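Local coordinates for Dye-decolorizing peroxidase (Irpex lacteus, PDB 7D8M), which binds heme b and probably works as a peroxidase, using hydrogen peroxide to oxidise dyes and other substrates, at residues Ile402-Pro407 against Val424-Ile429; Ser107-Ala112 against Val220-Lys225; Asn238-Gln243 against Glu420-Pro425. One frame throughout, in Å; residues are numbered along the deposited sequence.

Contact 1 (Ile402-Pro407 against Val424-Ile429). With HEM (protoporphyrin IX containing Fe), chain B.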
loop_
_atom_site.group_PDB
_atom_site.type_symbol
_atom_site.label_atom_id
_atom_site.label_comp_id
_atom_site.label_asym_id
_atom_site.label_seq_id
_atom_site.Cartn_x
_atom_site.Cartn_y
_atom_site.Cartn_z
ATOM N N ILE A 402 -10.553 -2.039 -5.663
ATOM C CA ILE A 402 -10.254 -0.656 -5.304
ATOM C C ILE A 402 -10.751 0.362 -6.321
ATOM O O ILE A 402 -10.621 1.568 -6.066
ATOM C CB ILE A 402 -8.745 -0.454 -5.062
ATOM C CG1 ILE A 402 -7.951 -0.756 -6.338
ATOM C CG2 ILE A 402 -8.286 -1.292 -3.869
ATOM C CD1 ILE A 402 -6.551 -0.104 -6.382
ATOM N N GLY A 403 -11.313 -0.056 -7.454
ATOM C CA GLY A 403 -11.684 0.914 -8.475
ATOM C C GLY A 403 -12.780 1.853 -7.991
ATOM O O GLY A 403 -13.743 1.438 -7.346
ATOM N N GLN A 404 -12.617 3.141 -8.287
ATOM C CA GLN A 404 -13.615 4.146 -7.920
ATOM C C GLN A 404 -13.702 5.192 -9.022
ATOM O O GLN A 404 -12.998 5.125 -10.032
ATOM C CB GLN A 404 -13.288 4.909 -6.627
ATOM C CG GLN A 404 -12.432 4.260 -5.589
ATOM C CD GLN A 404 -12.260 5.198 -4.394
ATOM O OE1 GLN A 404 -12.931 5.046 -3.369
ATOM N NE2 GLN A 404 -11.377 6.182 -4.531
ATOM N N GLY A 405 -14.491 6.237 -8.747
ATOM C CA GLY A 405 -14.556 7.421 -9.575
ATOM C C GLY A 405 -15.606 7.373 -10.663
ATOM O O GLY A 405 -15.966 8.426 -11.205
ATOM N N SER A 406 -16.103 6.175 -10.997
ATOM C CA SER A 406 -17.114 5.948 -12.026
ATOM C C SER A 406 -18.118 4.943 -11.478
ATOM O O SER A 406 -17.917 4.433 -10.366
ATOM C CB SER A 406 -16.488 5.412 -13.322
ATOM O OG SER A 406 -15.240 5.981 -13.643
ATOM N N PRO A 407 -19.193 4.623 -12.213
ATOM C CA PRO A 407 -19.992 3.435 -11.866
ATOM C C PRO A 407 -19.116 2.193 -11.827
ATOM O O PRO A 407 -18.328 1.937 -12.741
ATOM C CB PRO A 407 -21.035 3.362 -12.988
ATOM C CG PRO A 407 -20.531 4.264 -14.052
ATOM C CD PRO A 407 -19.786 5.348 -13.350
ATOM N N VAL A 424 -20.198 -4.084 -8.875
ATOM C CA VAL A 424 -19.754 -4.484 -7.546
ATOM C C VAL A 424 -20.040 -3.341 -6.580
ATOM O O VAL A 424 -19.632 -2.200 -6.840
ATOM C CB VAL A 424 -18.266 -4.856 -7.576
ATOM C CG1 VAL A 424 -17.842 -5.505 -6.263
ATOM C CG2 VAL A 424 -17.991 -5.762 -8.794
ATOM N N PRO A 425 -20.769 -3.587 -5.492
ATOM C CA PRO A 425 -20.963 -2.539 -4.489
ATOM C C PRO A 425 -19.621 -2.081 -3.952
ATOM O O PRO A 425 -18.625 -2.808 -3.996
ATOM C CB PRO A 425 -21.793 -3.228 -3.404
ATOM C CG PRO A 425 -21.499 -4.682 -3.578
ATOM C CD PRO A 425 -21.310 -4.881 -5.049
ATOM N N GLN A 426 -19.587 -0.850 -3.475
ATOM C CA GLN A 426 -18.358 -0.334 -2.900
ATOM C C GLN A 426 -18.093 -1.075 -1.591
ATOM O O GLN A 426 -18.878 -0.971 -0.643
ATOM C CB GLN A 426 -18.488 1.171 -2.697
ATOM C CG GLN A 426 -17.286 1.840 -2.066
ATOM C CD GLN A 426 -17.322 3.340 -2.273
ATOM O OE1 GLN A 426 -18.232 4.020 -1.790
ATOM N NE2 GLN A 426 -16.345 3.862 -3.012
ATOM N N VAL A 427 -17.019 -1.864 -1.546
ATOM C CA VAL A 427 -16.654 -2.598 -0.335
ATOM C C VAL A 427 -15.437 -2.009 0.358
ATOM O O VAL A 427 -15.105 -2.437 1.480
ATOM C CB VAL A 427 -16.418 -4.090 -0.636
ATOM C CG1 VAL A 427 -17.722 -4.746 -1.091
ATOM C CG2 VAL A 427 -15.343 -4.238 -1.695
ATOM N N ILE A 428 -14.766 -1.052 -0.274
ATOM C CA ILE A 428 -13.643 -0.326 0.297
ATOM C C ILE A 428 -13.978 1.151 0.208
ATOM O O ILE A 428 -14.300 1.655 -0.874
ATOM C CB ILE A 428 -12.336 -0.643 -0.447
ATOM C CG1 ILE A 428 -11.932 -2.094 -0.182
ATOM C CG2 ILE A 428 -11.231 0.319 -0.030
ATOM C CD1 ILE A 428 -10.800 -2.553 -1.038
ATOM N N ILE A 429 -13.931 1.834 1.341
ATOM C CA ILE A 429 -14.299 3.242 1.417
ATOM C C ILE A 429 -13.083 3.995 1.919
ATOM O O ILE A 429 -12.544 3.669 2.985
ATOM C CB ILE A 429 -15.518 3.462 2.327
ATOM C CG1 ILE A 429 -16.753 2.824 1.679
ATOM C CG2 ILE A 429 -15.762 4.937 2.542
ATOM C CD1 ILE A 429 -17.942 2.766 2.575
HETATM C CHA HEM B . -1.892 -6.834 -4.158
HETATM C CHB HEM B . -5.725 -6.429 -1.215
HETATM C CHC HEM B . -5.545 -1.597 -1.700
HETATM C CHD HEM B . -2.043 -2.050 -5.025
HETATM C C1A HEM B . -2.925 -7.154 -3.306
HETATM C C2A HEM B . -3.255 -8.480 -2.819
HETATM C C3A HEM B . -4.310 -8.359 -1.993
HETATM C C4A HEM B . -4.677 -6.960 -1.934
HETATM C CMA HEM B . -5.041 -9.473 -1.221
HETATM C CAA HEM B . -2.491 -9.777 -3.199
HETATM C CBA HEM B . -1.334 -10.013 -2.230
HETATM C CGA HEM B . -0.007 -9.592 -2.832
HETATM O O1A HEM B . 0.187 -9.776 -4.057
HETATM O O2A HEM B . 0.875 -9.096 -2.079
HETATM C C1B HEM B . -5.977 -5.086 -1.067
HETATM C C2B HEM B . -6.959 -4.521 -0.171
HETATM C C3B HEM B . -6.914 -3.183 -0.316
HETATM C C4B HEM B . -5.895 -2.869 -1.292
HETATM C CMB HEM B . -7.890 -5.379 0.736
HETATM C CAB HEM B . -7.725 -2.083 0.413
HETATM C CBB HEM B . -8.356 -2.280 1.576
HETATM C C1C HEM B . -4.633 -1.286 -2.694
HETATM C C2C HEM B . -4.382 0.027 -3.265
HETATM C C3C HEM B . -3.403 -0.100 -4.184
HETATM C C4C HEM B . -3.027 -1.501 -4.233
HETATM C CMC HEM B . -5.128 1.308 -2.816
HETATM C CAC HEM B . -2.759 0.970 -5.105
HETATM C CBC HEM B . -3.381 2.111 -5.450
HETATM C C1D HEM B . -1.617 -3.361 -4.985
HETATM C C2D HEM B . -0.417 -3.909 -5.597
HETATM C C3D HEM B . -0.382 -5.222 -5.361
HETATM C C4D HEM B . -1.560 -5.565 -4.586
HETATM C CMD HEM B . 0.644 -3.137 -6.397
HETATM C CAD HEM B . 0.710 -6.200 -5.839
HETATM C CBD HEM B . 0.323 -6.715 -7.229
HETATM C CGD HEM B . 1.399 -7.602 -7.817
HETATM O O1D HEM B . 1.041 -8.632 -8.446
HETATM O O2D HEM B . 2.613 -7.294 -7.654
HETATM N NA HEM B . -3.815 -6.258 -2.754
HETATM N NB HEM B . -5.339 -4.053 -1.741
HETATM N NC HEM B . -3.798 -2.185 -3.316
HETATM N ND HEM B . -2.287 -4.398 -4.358
HETATM FE FE HEM B . -3.931 -4.223 -3.156
HETATM O O HOH W 1 -14.170 1.431 -4.319
HETATM O O HOH W 2 -12.573 2.427 -2.655
#
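I402 and I428 each lie nearer to the heme than to one another, so the cofactor itself completes the contact between their segments. Their branches meet where I402 CG2 comes within 4.0 Å of I428 CD1, an apolar touch at the heme rim. I402 approaches over the porphyrin: its CG2 lies 3.5 Å from the meso carbon CHC, and its CD1 sits above the outer bond of pyrrole C, 3.8 Å from C2C. With chi1 at 62°, CG1 is placed between the backbone N and the carbonyl carbon, which sends CD1 out over the ring while CG2 is left for I428. That second isoleucine serves the neighbouring vinyl group, its CD1 being 3.4 Å from HEM CAB. Replacing I402 with an alanine removes CG2 and the CG1-CD1 arm, and would probably leave a gap over pyrrole C and I428 CD1 without its apolar neighbour.

Away from the heme the chemistry turns polar and wet. Q404 OE1 and Q426 NE2 stand 3.6 Å apart with their amide planes turned by 52°, too loose a meeting to count as a bond. The firmer link runs through a water 2.7 Å from Q404 OE1 and 2.6 Å from I428 O, although more acceptors surround it than it has protons to serve. The other end of the Q404 amide is fixed, NE2 being hydrogen-bonded to D104 OD1 and L102 O.

I402 also packs on H312, the axial ligand of the iron, and thus belongs to the proximal side. A loop and the start of an edge strand, each supplying an aliphatic side chain, here form part of the heme pocket in the C-terminal half of a DyP-type peroxidase.

Contact 2 (Ser107-Ala112 against Val220-Lys225). With HEM (protoporphyrin IX containing Fe), chain B.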
loop_
_atom_site.group_PDB
_atom_site.type_symbol
_atom_site.label_atom_id
_atom_site.label_comp_id
_atom_site.label_asym_id
_atom_site.label_seq_id
_atom_site.Cartn_x
_atom_site.Cartn_y
_atom_site.Cartn_z
ATOM N N SER A 107 -16.435 13.386 1.681
ATOM C CA SER A 107 -17.411 13.295 2.760
ATOM C C SER A 107 -17.178 12.074 3.639
ATOM O O SER A 107 -17.688 12.029 4.764
ATOM C CB SER A 107 -18.838 13.279 2.200
ATOM O OG SER A 107 -19.119 12.077 1.499
ATOM N N THR A 108 -16.414 11.090 3.169
ATOM C CA THR A 108 -16.082 9.927 3.979
ATOM C C THR A 108 -14.712 10.036 4.651
ATOM O O THR A 108 -14.300 9.094 5.334
ATOM C CB THR A 108 -16.169 8.644 3.128
ATOM O OG1 THR A 108 -15.215 8.685 2.051
ATOM C CG2 THR A 108 -17.574 8.501 2.537
ATOM N N TRP A 109 -14.022 11.172 4.519
ATOM C CA TRP A 109 -12.673 11.312 5.059
ATOM C C TRP A 109 -12.700 11.563 6.560
ATOM O O TRP A 109 -13.565 12.282 7.069
ATOM C CB TRP A 109 -11.938 12.468 4.385
ATOM C CG TRP A 109 -11.268 12.107 3.128
ATOM C CD1 TRP A 109 -11.751 11.287 2.148
ATOM C CD2 TRP A 109 -9.987 12.557 2.684
ATOM N NE1 TRP A 109 -10.846 11.201 1.120
ATOM C CE2 TRP A 109 -9.752 11.969 1.427
ATOM C CE3 TRP A 109 -9.009 13.392 3.232
ATOM C CZ2 TRP A 109 -8.576 12.184 0.710
ATOM C CZ3 TRP A 109 -7.843 13.610 2.516
ATOM C CH2 TRP A 109 -7.638 13.007 1.270
ATOM N N GLU A 110 -11.744 10.961 7.270
ATOM C CA GLU A 110 -11.449 11.393 8.629
ATOM C C GLU A 110 -11.176 12.889 8.637
ATOM O O GLU A 110 -10.459 13.405 7.778
ATOM C CB GLU A 110 -10.232 10.650 9.183
ATOM C CG GLU A 110 -10.384 9.143 9.244
ATOM C CD GLU A 110 -11.388 8.679 10.292
ATOM O OE1 GLU A 110 -11.614 9.412 11.284
ATOM O OE2 GLU A 110 -11.953 7.572 10.104
ATOM N N GLU A 111 -11.745 13.584 9.624
ATOM C CA GLU A 111 -11.696 15.044 9.620
ATOM C C GLU A 111 -10.263 15.565 9.625
ATOM O O GLU A 111 -9.942 16.521 8.908
ATOM C CB GLU A 111 -12.472 15.591 10.819
ATOM C CG GLU A 111 -12.531 17.103 10.877
ATOM C CD GLU A 111 -13.268 17.703 9.690
ATOM O OE1 GLU A 111 -14.171 17.031 9.140
ATOM O OE2 GLU A 111 -12.946 18.852 9.308
ATOM N N ALA A 112 -9.380 14.942 10.417
ATOM C CA ALA A 112 -8.009 15.429 10.546
ATOM C C ALA A 112 -7.280 15.504 9.212
ATOM O O ALA A 112 -6.345 16.302 9.073
ATOM C CB ALA A 112 -7.218 14.539 11.511
ATOM N N VAL A 220 2.926 7.120 0.845
ATOM C CA VAL A 220 1.498 7.368 0.682
ATOM C C VAL A 220 0.750 6.631 1.783
ATOM O O VAL A 220 0.883 5.409 1.917
ATOM C CB VAL A 220 0.992 6.910 -0.694
ATOM C CG1 VAL A 220 -0.527 7.033 -0.723
ATOM C CG2 VAL A 220 1.637 7.724 -1.812
ATOM N N PHE A 221 -0.060 7.356 2.553
ATOM C CA PHE A 221 -0.933 6.730 3.540
ATOM C C PHE A 221 -2.397 6.890 3.147
ATOM O O PHE A 221 -2.842 7.991 2.801
ATOM C CB PHE A 221 -0.727 7.294 4.950
ATOM C CG PHE A 221 -1.672 6.701 5.969
ATOM C CD1 PHE A 221 -1.320 5.557 6.670
ATOM C CD2 PHE A 221 -2.926 7.268 6.198
ATOM C CE1 PHE A 221 -2.185 4.992 7.585
ATOM C CE2 PHE A 221 -3.805 6.712 7.114
ATOM C CZ PHE A 221 -3.434 5.567 7.811
ATOM N N ARG A 222 -3.146 5.790 3.245
ATOM C CA ARG A 222 -4.589 5.786 3.048
ATOM C C ARG A 222 -5.227 4.932 4.127
ATOM O O ARG A 222 -4.843 3.774 4.309
ATOM C CB ARG A 222 -4.978 5.224 1.667
ATOM C CG ARG A 222 -4.355 5.910 0.478
ATOM C CD ARG A 222 -5.392 6.013 -0.661
ATOM N NE ARG A 222 -6.060 7.285 -0.522
ATOM C CZ ARG A 222 -7.239 7.624 -1.013
ATOM N NH1 ARG A 222 -7.966 6.798 -1.771
ATOM N NH2 ARG A 222 -7.680 8.841 -0.733
ATOM N N LYS A 223 -6.194 5.492 4.843
ATOM C CA LYS A 223 -7.062 4.697 5.702
ATOM C C LYS A 223 -8.218 4.178 4.851
ATOM O O LYS A 223 -9.106 4.950 4.473
ATOM C CB LYS A 223 -7.578 5.519 6.875
ATOM C CG LYS A 223 -8.468 4.712 7.801
ATOM C CD LYS A 223 -8.839 5.482 9.063
ATOM C CE LYS A 223 -9.711 4.638 9.975
ATOM N NZ LYS A 223 -11.114 4.553 9.468
ATOM N N LEU A 224 -8.218 2.868 4.562
ATOM C CA LEU A 224 -9.189 2.243 3.656
ATOM C C LEU A 224 -10.105 1.328 4.462
ATOM O O LEU A 224 -9.722 0.215 4.836
ATOM C CB LEU A 224 -8.477 1.484 2.540
ATOM C CG LEU A 224 -7.534 2.355 1.698
ATOM C CD1 LEU A 224 -6.806 1.516 0.666
ATOM C CD2 LEU A 224 -8.275 3.532 1.038
ATOM N N LYS A 225 -11.306 1.823 4.744
ATOM C CA LYS A 225 -12.309 1.069 5.484
ATOM C C LYS A 225 -12.871 -0.060 4.623
ATOM O O LYS A 225 -13.108 0.124 3.431
ATOM C CB LYS A 225 -13.428 2.012 5.915
ATOM C CG LYS A 225 -14.620 1.360 6.579
ATOM C CD LYS A 225 -15.775 2.364 6.663
ATOM C CE LYS A 225 -16.516 2.295 7.993
ATOM N NZ LYS A 225 -17.120 3.621 8.324
HETATM C CHA HEM B . -1.892 -6.834 -4.158
HETATM C CHB HEM B . -5.725 -6.429 -1.215
HETATM C CHC HEM B . -5.545 -1.597 -1.700
HETATM C CHD HEM B . -2.043 -2.050 -5.025
HETATM C C1A HEM B . -2.925 -7.154 -3.306
HETATM C C2A HEM B . -3.255 -8.480 -2.819
HETATM C C3A HEM B . -4.310 -8.359 -1.993
HETATM C C4A HEM B . -4.677 -6.960 -1.934
HETATM C CMA HEM B . -5.041 -9.473 -1.221
HETATM C CAA HEM B . -2.491 -9.777 -3.199
HETATM C CBA HEM B . -1.334 -10.013 -2.230
HETATM C CGA HEM B . -0.007 -9.592 -2.832
HETATM O O1A HEM B . 0.187 -9.776 -4.057
HETATM O O2A HEM B . 0.875 -9.096 -2.079
HETATM C C1B HEM B . -5.977 -5.086 -1.067
HETATM C C2B HEM B . -6.959 -4.521 -0.171
HETATM C C3B HEM B . -6.914 -3.183 -0.316
HETATM C C4B HEM B . -5.895 -2.869 -1.292
HETATM C CMB HEM B . -7.890 -5.379 0.736
HETATM C CAB HEM B . -7.725 -2.083 0.413
HETATM C CBB HEM B . -8.356 -2.280 1.576
HETATM C C1C HEM B . -4.633 -1.286 -2.694
HETATM C C2C HEM B . -4.382 0.027 -3.265
HETATM C C3C HEM B . -3.403 -0.100 -4.184
HETATM C C4C HEM B . -3.027 -1.501 -4.233
HETATM C CMC HEM B . -5.128 1.308 -2.816
HETATM C CAC HEM B . -2.759 0.970 -5.105
HETATM C CBC HEM B . -3.381 2.111 -5.450
HETATM C C1D HEM B . -1.617 -3.361 -4.985
HETATM C C2D HEM B . -0.417 -3.909 -5.597
HETATM C C3D HEM B . -0.382 -5.222 -5.361
HETATM C C4D HEM B . -1.560 -5.565 -4.586
HETATM C CMD HEM B . 0.644 -3.137 -6.397
HETATM C CAD HEM B . 0.710 -6.200 -5.839
HETATM C CBD HEM B . 0.323 -6.715 -7.229
HETATM C CGD HEM B . 1.399 -7.602 -7.817
HETATM O O1D HEM B . 1.041 -8.632 -8.446
HETATM O O2D HEM B . 2.613 -7.294 -7.654
HETATM N NA HEM B . -3.815 -6.258 -2.754
HETATM N NB HEM B . -5.339 -4.053 -1.741
HETATM N NC HEM B . -3.798 -2.185 -3.316
HETATM N ND HEM B . -2.287 -4.398 -4.358
HETATM FE FE HEM B . -3.931 -4.223 -3.156
#
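K223 NZ is gripped from several directions: E110 OE2 forms a salt bridge with it at 3.2 Å, D357 supplies a second carboxylate, and N431 OD1 and Y340 OH add neutral partners. The lysine chain runs extended from the strand as far as CE and then bends at its last torsion (chi4 -76°), turning the ammonium toward E110. It reaches OE2 on the anti side, 32° out of the carboxylate plane, while E110 CG rests 4.0 Å from K223 CD, so aliphatic packing accompanies the charge pair.

Alongside, W109 meets R222 obliquely. Its CZ2 lies 3.7 Å from R222 NH2, at the guanidinium edge and in that group's plane, with ring and guanidinium turned 63° apart. D104 OD2 ties the two together, accepting W109 NE1 and forming a salt bridge with R222 NH2. L224 directs its side chain at the heme instead, CD1 standing 3.7 Å from HEM CAB.

A loop of the N-terminal DyP domain is thereby joined to strand 217-226 of the sheet that lines the heme pocket. With two carboxylates around it, K223 is likely to remain protonated despite its burial, and this seam is held by compensated charge more than by apolar packing.

Contact 3 (Asn238-Gln243 against Glu420-Pro425)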
loop_
_atom_site.group_PDB
_atom_site.type_symbol
_atom_site.label_atom_id
_atom_site.label_comp_id
_atom_site.label_asym_id
_atom_site.label_seq_id
_atom_site.Cartn_x
_atom_site.Cartn_y
_atom_site.Cartn_z
ATOM N N ASN A 238 -23.716 -13.788 -6.089
ATOM C CA ASN A 238 -23.349 -13.836 -7.498
ATOM C C ASN A 238 -22.438 -15.017 -7.810
ATOM O O ASN A 238 -21.697 -14.978 -8.796
ATOM C CB ASN A 238 -22.695 -12.514 -7.900
ATOM C CG ASN A 238 -23.657 -11.354 -7.826
ATOM O OD1 ASN A 238 -24.327 -11.041 -8.805
ATOM N ND2 ASN A 238 -23.752 -10.716 -6.648
ATOM N N ALA A 239 -22.487 -16.066 -6.985
ATOM C CA ALA A 239 -21.573 -17.196 -7.101
ATOM C C ALA A 239 -21.494 -17.723 -8.528
ATOM O O ALA A 239 -22.503 -17.815 -9.237
ATOM C CB ALA A 239 -22.014 -18.323 -6.165
ATOM N N LEU A 240 -20.281 -18.060 -8.942
ATOM C CA LEU A 240 -20.030 -18.510 -10.298
ATOM C C LEU A 240 -20.261 -20.013 -10.410
ATOM O O LEU A 240 -20.458 -20.716 -9.415
ATOM C CB LEU A 240 -18.604 -18.161 -10.724
ATOM C CG LEU A 240 -18.304 -16.666 -10.886
ATOM C CD1 LEU A 240 -16.816 -16.450 -11.097
ATOM C CD2 LEU A 240 -19.096 -16.059 -12.034
ATOM N N GLN A 241 -20.217 -20.503 -11.649
ATOM C CA GLN A 241 -20.335 -21.924 -11.941
ATOM C C GLN A 241 -19.246 -22.340 -12.919
ATOM O O GLN A 241 -18.848 -21.561 -13.790
ATOM C CB GLN A 241 -21.703 -22.268 -12.541
ATOM C CG GLN A 241 -22.738 -22.741 -11.540
ATOM C CD GLN A 241 -22.352 -24.022 -10.832
ATOM O OE1 GLN A 241 -21.394 -24.696 -11.208
ATOM N NE2 GLN A 241 -23.102 -24.363 -9.791
ATOM N N ASN A 242 -18.764 -23.574 -12.766
ATOM C CA ASN A 242 -17.884 -24.176 -13.757
ATOM C C ASN A 242 -18.711 -24.701 -14.935
ATOM O O ASN A 242 -19.943 -24.741 -14.891
ATOM C CB ASN A 242 -17.040 -25.289 -13.124
ATOM C CG ASN A 242 -17.883 -26.348 -12.419
ATOM O OD1 ASN A 242 -19.079 -26.487 -12.677
ATOM N ND2 ASN A 242 -17.254 -27.105 -11.527
ATOM N N GLN A 243 -18.033 -25.098 -16.015
ATOM C CA GLN A 243 -18.790 -25.658 -17.134
ATOM C C GLN A 243 -19.480 -26.954 -16.730
ATOM O O GLN A 243 -20.581 -27.248 -17.210
ATOM C CB GLN A 243 -17.897 -25.888 -18.356
ATOM C CG GLN A 243 -18.684 -25.963 -19.679
ATOM C CD GLN A 243 -18.968 -24.589 -20.286
ATOM O OE1 GLN A 243 -18.249 -23.618 -20.026
ATOM N NE2 GLN A 243 -20.034 -24.500 -21.086
ATOM N N GLU A 420 -20.043 -10.679 -19.557
ATOM C CA GLU A 420 -20.949 -10.425 -18.446
ATOM C C GLU A 420 -20.406 -9.317 -17.548
ATOM O O GLU A 420 -19.263 -9.380 -17.086
ATOM C CB GLU A 420 -21.162 -11.689 -17.624
ATOM C CG GLU A 420 -22.021 -11.429 -16.410
ATOM C CD GLU A 420 -22.195 -12.645 -15.538
ATOM O OE1 GLU A 420 -21.779 -13.741 -15.967
ATOM O OE2 GLU A 420 -22.756 -12.504 -14.426
ATOM N N SER A 421 -21.236 -8.311 -17.287
ATOM C CA SER A 421 -20.871 -7.220 -16.396
ATOM C C SER A 421 -21.190 -7.572 -14.946
ATOM O O SER A 421 -22.181 -8.251 -14.658
ATOM C CB SER A 421 -21.603 -5.943 -16.810
ATOM O OG SER A 421 -21.886 -5.124 -15.696
ATOM N N PHE A 422 -20.325 -7.123 -14.039
ATOM C CA PHE A 422 -20.570 -7.176 -12.604
ATOM C C PHE A 422 -20.533 -5.752 -12.078
ATOM O O PHE A 422 -19.520 -5.063 -12.231
ATOM C CB PHE A 422 -19.520 -8.021 -11.878
ATOM C CG PHE A 422 -19.655 -9.494 -12.121
ATOM C CD1 PHE A 422 -19.115 -10.072 -13.259
ATOM C CD2 PHE A 422 -20.321 -10.299 -11.211
ATOM C CE1 PHE A 422 -19.238 -11.430 -13.482
ATOM C CE2 PHE A 422 -20.452 -11.663 -11.433
ATOM C CZ PHE A 422 -19.905 -12.228 -12.569
ATOM N N THR A 423 -21.632 -5.307 -11.480
ATOM C CA THR A 423 -21.663 -4.024 -10.788
ATOM C C THR A 423 -21.424 -4.326 -9.315
ATOM O O THR A 423 -22.318 -4.790 -8.601
ATOM C CB THR A 423 -22.975 -3.289 -11.013
ATOM O OG1 THR A 423 -23.124 -3.033 -12.413
ATOM C CG2 THR A 423 -22.961 -1.965 -10.261
ATOM N N VAL A 424 -20.198 -4.084 -8.875
ATOM C CA VAL A 424 -19.754 -4.484 -7.546
ATOM C C VAL A 424 -20.040 -3.341 -6.580
ATOM O O VAL A 424 -19.632 -2.200 -6.840
ATOM C CB VAL A 424 -18.266 -4.856 -7.576
ATOM C CG1 VAL A 424 -17.842 -5.505 -6.263
ATOM C CG2 VAL A 424 -17.991 -5.762 -8.794
ATOM N N PRO A 425 -20.769 -3.587 -5.492
ATOM C CA PRO A 425 -20.963 -2.539 -4.489
ATOM C C PRO A 425 -19.621 -2.081 -3.952
ATOM O O PRO A 425 -18.625 -2.808 -3.996
ATOM C CB PRO A 425 -21.793 -3.228 -3.404
ATOM C CG PRO A 425 -21.499 -4.682 -3.578
ATOM C CD PRO A 425 -21.310 -4.881 -5.049
HETATM O O HOH W 3 -23.659 -12.081 -11.555
#
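The F422 ring receives N238 at its edge, where CB lies near the ring plane and 4.3 Å from CE2, while L240 comes in obliquely at the far end with CD2 4.0 Å from CZ. Around the same ring, Y234 of helix 228-237 and L413 are packed as well. F422 belongs to strand 421-423, which pairs with 409-411 in a small two-stranded antiparallel sheet, and the contact lays that sheet against the loop joining helices 228-237 and 249-261.

F422 has its CG anti to the carbonyl carbon (chi1 -72°), an orientation that carries the ring across to the opposing loop. L240 crosses it at a slant, so the meeting is methyl against ring carbon and not a stack. On the helical side, L256 packs against both N238 and L240, and the backbone of L240 is hydrogen-bonded to G252.

N238 is the first residue past helix 228-237 to leave helical geometry, and its ND2 turns back to bond the carbonyl of Y234 near the helix end. That bond helps hold the side chain with CB at the ring edge, while OD1 is turned toward the water shared with E420. That glutamate has D414 close to its OE1, which may raise its proton affinity. Above this apolar layer a single water joins the segments, donating to N238 OD1 and to E420 OE2, each at 3.0 Å.

Taken together, the three contacts illustrate how chemistry follows position in a fold. Contacts 1 and 2 belong to one unit: strands 428-438 and 217-226 are neighbours in the same sheet, I429 N probably bonds K225 O, and both contacts reach the heme. Contact 1 faces the cofactor with aliphatic groups and becomes hydrated farther out, whereas contact 2, the more buried, pairs charges between sheet and loop. Contact 3 shares V424 and P425 with contact 1 but lies on the periphery, about 27 Å from the chain centre (centre to centre), away from the heme; there one phenylalanine ring, itself buried, packs on aliphatic groups and joins a small two-stranded sheet to an interhelical loop.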